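Local coordinates for uncharacterized protein (Mycobacterium tuberculosis, PDB 4Q6U), which is of unknown biochemical function but probably acts as a sensor, being built from one GAF-like and two PAS-like domains, at residues G20-V25 against P37-L42. Numbering follows the deposited sequence.
Sequences GDEPAV and PITTFL
Val25 lies over one face of the Phe41 ring: CG1 stands 4.1 Å above the plane at its centre, and CG2 makes a CH-pi contact with the same face, 26° off the ring normal. The side chains of Val25 and Phe41 cross at about a right angle, and Val25 CG2 also reaches Ile38 CD1 at 3.6 Å. The Glu22 carboxylate, the other flat group, is gripped through one oxygen. Glu22 OE2 accepts from Thr39 N nearly along the C-O axis (3.2 Å) and, on its syn side, from Thr39 OG1 (2.6 Å). An extended Glu22 chain, CG anti to the backbone N (chi1 179°), carries the carboxylate past Pro37 CB. Ile38 N donates to Pro23 O over 2.9 Å in the carbonyl plane, beside the antiparallel non-hydrogen-bonded pair Ala24-Pro37. A short helix, residues 38-41, is thus tied where it leaves edge strand 31-37 of the GAF-like sheet, with Val16 of strand 14-17 touching both Val25 and Ile38. The amides of Ile38 and Thr39, in the helix's first turn, have no acceptor within the helix, so Pro23 O and Glu22 OE2 supply them; the N-H and hydroxyl of Thr39 probably favour the charged carboxylate.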
ATOM      1  N   GLY B  20      18.896 -13.099  19.331  1.00 59.97           N
ATOM      2  CA  GLY B  20      18.890 -14.337  18.573  1.00 63.35           C
ATOM      3  C   GLY B  20      20.037 -15.252  18.972  1.00 66.50           C
ATOM      4  O   GLY B  20      20.747 -14.981  19.939  1.00 58.64           O
ATOM      5  N   ASP B  21      20.220 -16.340  18.230  1.00 71.30           N
ATOM      6  CA  ASP B  21      21.301 -17.278  18.515  1.00 80.90           C
ATOM      7  C   ASP B  21      22.648 -16.662  18.152  1.00 78.32           C
ATOM      8  O   ASP B  21      23.650 -16.874  18.836  1.00 76.71           O
ATOM      9  CB  ASP B  21      21.091 -18.591  17.759  1.00 90.10           C
ATOM     10  CG  ASP B  21      19.849 -19.333  18.217  1.00 95.21           C
ATOM     11  OD1 ASP B  21      19.681 -19.517  19.443  1.00 91.90           O
ATOM     12  OD2 ASP B  21      19.038 -19.725  17.349  1.00 98.54           O
ATOM     13  N   GLU B  22      22.660 -15.890  17.071  1.00 68.71           N
ATOM     14  CA  GLU B  22      23.852 -15.166  16.668  1.00 66.25           C
ATOM     15  C   GLU B  22      23.560 -13.674  16.601  1.00 59.06           C
ATOM     16  O   GLU B  22      22.560 -13.264  16.014  1.00 57.07           O
ATOM     17  CB  GLU B  22      24.361 -15.676  15.312  1.00 74.67           C
ATOM     18  CG  GLU B  22      25.602 -14.963  14.789  1.00 76.83           C
ATOM     19  CD  GLU B  22      26.102 -15.545  13.475  1.00 81.66           C
ATOM     20  OE1 GLU B  22      25.810 -16.726  13.196  1.00 80.09           O
ATOM     21  OE2 GLU B  22      26.780 -14.819  12.718  1.00 82.66           O
ATOM     22  N   PRO B  23      24.433 -12.858  17.215  1.00 59.17           N
ATOM     23  CA  PRO B  23      24.373 -11.393  17.131  1.00 59.36           C
ATOM     24  C   PRO B  23      24.222 -10.918  15.686  1.00 67.21           C
ATOM     25  O   PRO B  23      24.936 -11.398  14.799  1.00 67.96           O
ATOM     26  CB  PRO B  23      25.719 -10.953  17.709  1.00 57.76           C
ATOM     27  CG  PRO B  23      26.108 -12.057  18.634  1.00 59.84           C
ATOM     28  CD  PRO B  23      25.581 -13.321  18.016  1.00 61.19           C
ATOM     29  N   ALA B  24      23.308  -9.983  15.454  1.00 53.09           N
ATOM     30  CA  ALA B  24      22.965  -9.586  14.095  1.00 55.30           C
ATOM     31  C   ALA B  24      22.851  -8.070  13.954  1.00 50.00           C
ATOM     32  O   ALA B  24      22.157  -7.414  14.729  1.00 47.50           O
ATOM     33  CB  ALA B  24      21.671 -10.256  13.670  1.00 53.36           C
ATOM     34  N   VAL B  25      23.535  -7.523  12.953  1.00 50.80           N
ATOM     35  CA  VAL B  25      23.566  -6.084  12.733  1.00 48.72           C
ATOM     36  C   VAL B  25      22.198  -5.561  12.269  1.00 53.89           C
ATOM     37  O   VAL B  25      21.542  -6.172  11.426  1.00 50.42           O
ATOM     38  CB  VAL B  25      24.651  -5.708  11.695  1.00 50.63           C
ATOM     39  CG1 VAL B  25      24.708  -4.199  11.492  1.00 48.55           C
ATOM     40  CG2 VAL B  25      26.017  -6.255  12.138  1.00 56.12           C
ATOM     41  N   PRO B  37      23.556 -11.510  10.347  1.00 72.70           N
ATOM     42  CA  PRO B  37      24.455 -12.174  11.297  1.00 72.11           C
ATOM     43  C   PRO B  37      25.870 -11.627  11.183  1.00 74.01           C
ATOM     44  O   PRO B  37      26.394 -11.474  10.075  1.00 72.27           O
ATOM     45  CB  PRO B  37      24.383 -13.644  10.882  1.00 75.52           C
ATOM     46  CG  PRO B  37      23.025 -13.785  10.290  1.00 76.80           C
ATOM     47  CD  PRO B  37      22.778 -12.485   9.562  1.00 77.49           C
ATOM     48  N   ILE B  38      26.460 -11.315  12.330  1.00 62.67           N
ATOM     49  CA  ILE B  38      27.733 -10.618  12.382  1.00 63.90           C
ATOM     50  C   ILE B  38      28.807 -11.342  11.561  1.00 67.90           C
ATOM     51  O   ILE B  38      29.720 -10.705  11.035  1.00 74.18           O
ATOM     52  CB  ILE B  38      28.198 -10.442  13.854  1.00 67.27           C
ATOM     53  CG1 ILE B  38      29.252  -9.341  13.972  1.00 63.82           C
ATOM     54  CG2 ILE B  38      28.663 -11.764  14.453  1.00 66.24           C
ATOM     55  CD1 ILE B  38      28.663  -7.956  13.901  1.00 60.51           C
ATOM     56  N   THR B  39      28.674 -12.660  11.414  1.00 70.04           N
ATOM     57  CA  THR B  39      29.653 -13.443  10.651  1.00 82.32           C
ATOM     58  C   THR B  39      29.454 -13.278   9.150  1.00 83.58           C
ATOM     59  O   THR B  39      30.359 -13.540   8.361  1.00 86.04           O
ATOM     60  CB  THR B  39      29.584 -14.948  10.983  1.00 80.85           C
ATOM     61  OG1 THR B  39      28.267 -15.443  10.710  1.00 82.76           O
ATOM     62  CG2 THR B  39      29.936 -15.198  12.444  1.00 79.02           C
ATOM     63  N   THR B  40      28.253 -12.864   8.763  1.00 78.91           N
ATOM     64  CA  THR B  40      27.951 -12.568   7.372  1.00 79.03           C
ATOM     65  C   THR B  40      28.314 -11.119   7.073  1.00 75.33           C
ATOM     66  O   THR B  40      28.953 -10.817   6.063  1.00 76.71           O
ATOM     67  CB  THR B  40      26.460 -12.819   7.051  1.00 83.60           C
ATOM     68  OG1 THR B  40      26.204 -14.229   7.034  1.00 86.81           O
ATOM     69  CG2 THR B  40      26.090 -12.231   5.697  1.00 85.32           C
ATOM     70  N   PHE B  41      27.914 -10.227   7.974  1.00 70.77           N
ATOM     71  CA  PHE B  41      28.183  -8.803   7.823  1.00 67.50           C
ATOM     72  C   PHE B  41      29.687  -8.542   7.836  1.00 72.44           C
ATOM     73  O   PHE B  41      30.175  -7.640   7.158  1.00 68.49           O
ATOM     74  CB  PHE B  41      27.482  -8.002   8.936  1.00 61.84           C
ATOM     75  CG  PHE B  41      27.447  -6.517   8.686  1.00 60.38           C
ATOM     76  CD1 PHE B  41      26.426  -5.951   7.933  1.00 57.54           C
ATOM     77  CD2 PHE B  41      28.432  -5.689   9.196  1.00 59.71           C
ATOM     78  CE1 PHE B  41      26.395  -4.586   7.692  1.00 55.03           C
ATOM     79  CE2 PHE B  41      28.406  -4.323   8.963  1.00 58.43           C
ATOM     80  CZ  PHE B  41      27.384  -3.772   8.209  1.00 63.51           C
ATOM     81  N   LEU B  42      30.419  -9.346   8.599  1.00 70.52           N
ATOM     82  CA  LEU B  42      31.863  -9.170   8.713  1.00 81.25           C
ATOM     83  C   LEU B  42      32.635 -10.397   8.217  1.00 77.76           C
ATOM     84  O   LEU B  42      33.720 -10.698   8.722  1.00 80.35           O
ATOM     85  CB  LEU B  42      32.245  -8.853  10.163  1.00 72.40           C
ATOM     86  CG  LEU B  42      31.657  -7.562  10.742  1.00 68.76           C
ATOM     87  CD1 LEU B  42      32.055  -7.386  12.194  1.00 68.91           C
ATOM     88  CD2 LEU B  42      32.080  -6.349   9.930  1.00 69.79           C
TER